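Long-range contact in arabinan endo-1,5-alpha-l-arabinosidase A (Cellvibrio cellulosa, PDB 1GYE), which hydrolyses the alpha-1,5-linked arabinofuranose backbone of linear arabinan in plant cell walls, releasing almost exclusively arabinotriose: residues K1-H6 against W17-T22. Residues are numbered along the deposited sequence; the frame is centred on the assembly and turned at random.
Sequences KQVDVH and WYLFST. With AHR (alpha-L-arabinofuranose), chain B.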
loop_
_atom_site.group_PDB
_atom_site.type_symbol
_atom_site.label_atom_id
_atom_site.label_comp_id
_atom_site.label_asym_id
_atom_site.label_seq_id
_atom_site.Cartn_x
_atom_site.Cartn_y
_atom_site.Cartn_z
ATOM N N LYS A 1 5.957 23.573 6.893
ATOM C CA LYS A 1 4.971 22.445 7.088
ATOM C C LYS A 1 5.448 21.067 6.556
ATOM O O LYS A 1 6.194 20.985 5.564
ATOM C CB LYS A 1 3.581 22.780 6.498
ATOM C CG LYS A 1 2.977 24.125 6.977
ATOM C CD LYS A 1 1.416 24.186 6.870
ATOM C CE LYS A 1 0.913 25.660 6.563
ATOM N NZ LYS A 1 1.423 26.756 7.469
ATOM N N GLN A 2 5.016 19.993 7.222
ATOM C CA GLN A 2 5.329 18.632 6.746
ATOM C C GLN A 2 4.457 18.215 5.556
ATOM O O GLN A 2 3.321 18.697 5.385
ATOM C CB GLN A 2 5.257 17.608 7.882
ATOM C CG GLN A 2 6.309 17.885 8.952
ATOM C CD GLN A 2 6.587 16.729 9.914
ATOM O OE1 GLN A 2 6.581 15.505 9.532
ATOM N NE2 GLN A 2 6.874 17.104 11.173
ATOM N N VAL A 3 4.999 17.332 4.721
ATOM C CA VAL A 3 4.200 16.834 3.609
ATOM C C VAL A 3 3.124 15.908 4.185
ATOM O O VAL A 3 3.440 14.945 4.927
ATOM C CB VAL A 3 5.042 16.153 2.490
ATOM C CG1 VAL A 3 4.132 15.569 1.369
ATOM C CG2 VAL A 3 6.010 17.157 1.893
ATOM N N ASP A 4 1.860 16.238 3.894
ATOM C CA ASP A 4 0.757 15.323 4.208
ATOM C C ASP A 4 0.458 14.314 3.068
ATOM O O ASP A 4 0.143 14.703 1.943
ATOM C CB ASP A 4 -0.491 16.081 4.697
ATOM C CG ASP A 4 -1.169 16.875 3.599
ATOM O OD1 ASP A 4 -0.655 17.980 3.290
ATOM O OD2 ASP A 4 -2.209 16.464 3.004
ATOM N N VAL A 5 0.605 13.025 3.368
ATOM C CA VAL A 5 0.261 11.961 2.423
ATOM C C VAL A 5 -0.480 10.884 3.173
ATOM O O VAL A 5 -0.397 10.838 4.396
ATOM C CB VAL A 5 1.499 11.311 1.745
ATOM C CG1 VAL A 5 2.335 12.349 0.996
ATOM C CG2 VAL A 5 2.346 10.555 2.733
ATOM N N HIS A 6 -1.217 10.036 2.456
ATOM C CA HIS A 6 -1.892 8.871 3.058
ATOM C C HIS A 6 -1.557 7.691 2.181
ATOM O O HIS A 6 -1.522 7.811 0.952
ATOM C CB HIS A 6 -3.419 9.057 3.117
ATOM C CG HIS A 6 -4.088 8.471 4.347
ATOM N ND1 HIS A 6 -4.732 7.236 4.348
ATOM C CD2 HIS A 6 -4.262 8.983 5.595
ATOM C CE1 HIS A 6 -5.231 7.010 5.551
ATOM N NE2 HIS A 6 -4.968 8.054 6.324
ATOM N N TRP A 17 13.494 11.300 -6.751
ATOM C CA TRP A 17 12.469 10.508 -6.059
ATOM C C TRP A 17 11.045 11.015 -6.324
ATOM O O TRP A 17 10.814 12.191 -6.495
ATOM C CB TRP A 17 12.724 10.404 -4.534
ATOM C CG TRP A 17 14.181 10.202 -4.117
ATOM C CD1 TRP A 17 15.109 11.176 -3.857
ATOM C CD2 TRP A 17 14.840 8.951 -3.900
ATOM N NE1 TRP A 17 16.308 10.603 -3.508
ATOM C CE2 TRP A 17 16.175 9.240 -3.527
ATOM C CE3 TRP A 17 14.435 7.614 -3.983
ATOM C CZ2 TRP A 17 17.111 8.245 -3.250
ATOM C CZ3 TRP A 17 15.349 6.636 -3.707
ATOM C CH2 TRP A 17 16.688 6.955 -3.346
ATOM N N TYR A 18 10.102 10.087 -6.320
ATOM C CA TYR A 18 8.720 10.385 -6.594
ATOM C C TYR A 18 7.894 9.692 -5.532
ATOM O O TYR A 18 8.189 8.556 -5.102
ATOM C CB TYR A 18 8.358 9.904 -7.989
ATOM C CG TYR A 18 8.981 10.740 -9.097
ATOM C CD1 TYR A 18 10.167 10.340 -9.715
ATOM C CD2 TYR A 18 8.389 11.952 -9.525
ATOM C CE1 TYR A 18 10.754 11.110 -10.763
ATOM C CE2 TYR A 18 8.962 12.745 -10.574
ATOM C CZ TYR A 18 10.145 12.318 -11.196
ATOM O OH TYR A 18 10.744 13.077 -12.227
ATOM N N LEU A 19 6.894 10.415 -5.067
ATOM C CA LEU A 19 6.082 9.985 -3.948
ATOM C C LEU A 19 4.653 9.970 -4.484
ATOM O O LEU A 19 4.228 10.945 -5.135
ATOM C CB LEU A 19 6.234 11.008 -2.811
ATOM C CG LEU A 19 5.342 10.987 -1.558
ATOM C CD1 LEU A 19 5.327 9.614 -0.841
ATOM C CD2 LEU A 19 5.759 12.110 -0.595
ATOM N N PHE A 20 3.939 8.872 -4.268
ATOM C CA PHE A 20 2.536 8.774 -4.650
ATOM C C PHE A 20 1.692 8.598 -3.397
ATOM O O PHE A 20 2.000 7.769 -2.494
ATOM C CB PHE A 20 2.283 7.619 -5.643
ATOM C CG PHE A 20 3.154 7.670 -6.872
ATOM C CD1 PHE A 20 4.525 7.407 -6.793
ATOM C CD2 PHE A 20 2.612 7.984 -8.106
ATOM C CE1 PHE A 20 5.337 7.474 -7.941
ATOM C CE2 PHE A 20 3.405 8.069 -9.264
ATOM C CZ PHE A 20 4.761 7.799 -9.184
ATOM N N SER A 21 0.626 9.383 -3.328
ATOM C CA SER A 21 -0.266 9.354 -2.172
ATOM C C SER A 21 -1.700 9.186 -2.606
ATOM O O SER A 21 -2.120 9.669 -3.691
ATOM C CB SER A 21 -0.141 10.697 -1.408
ATOM O OG SER A 21 -1.012 10.745 -0.297
ATOM N N THR A 22 -2.479 8.562 -1.724
ATOM C CA THR A 22 -3.931 8.689 -1.798
ATOM C C THR A 22 -4.286 10.183 -2.024
ATOM O O THR A 22 -3.769 11.082 -1.347
ATOM C CB THR A 22 -4.556 8.139 -0.476
ATOM O OG1 THR A 22 -4.508 6.675 -0.426
ATOM C CG2 THR A 22 -6.041 8.517 -0.370
HETATM O O5 AHR B . -3.025 13.407 3.129
HETATM C C5 AHR B . -3.507 13.173 1.784
HETATM C C4 AHR B . -5.030 13.254 1.791
HETATM O O4 AHR B . -5.636 12.477 2.844
HETATM C C3 AHR B . -5.648 12.752 0.524
HETATM O O3 AHR B . -5.840 13.922 -0.241
HETATM C C2 AHR B . -6.997 12.306 1.028
HETATM O O2 AHR B . -7.594 11.378 0.150
HETATM C C1 AHR B . -6.743 11.723 2.386
#
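The hydroxyl of Ser21 accepts a nearly straight hydrogen bond from the backbone of His6, with N to OG 2.9 Å and an N-H...O angle of 163°. The Ser21 OG stands anti to its own backbone nitrogen (chi1 178°), which carries it across to residues 1-6. His6 is held at its other end too: its carbonyl O accepts a hydrogen bond from the backbone N of Thr22 at 2.9 Å. The two hydrogen bonds tie the backbone N and O of His6 to Ser21 and Thr22 of strand 16-24. Beside them, Val5 CB packs on Ser21 CB at 3.6 Å. Farther out the contact is apolar. Val5 CG1 and Leu19 CD2 meet tip to tip at 3.8 Å, and Val3 CG1 reaches the same methyl more loosely. Leu287 and Tyr29 also touch both Val5 and Leu19, so strands 284-294 and 27-31 help enclose this buried patch of the five-bladed propeller.

The polar end borders the arabinan-binding cleft. Asp4 OD2 lies 3.2 Å from O5 of an arabinofuranose, consistent with its assignment as a substrate-binding residue. Thr22 CG2 comes within 3.3 Å of O2 of the same sugar. Thr22 OG1 is hydrogen-bonded to Ala64 N and to Asp7, the probable proton acceptor of the active site. The His6 ring turns away from residues 17-22, stacks with His275 and is hydrogen-bonded through NE2 to Tyr277. The two hydrogen bonds hold His6 in the backbone between Asp4, which faces the sugar, and Asp7, and so probably help to position both carboxylates.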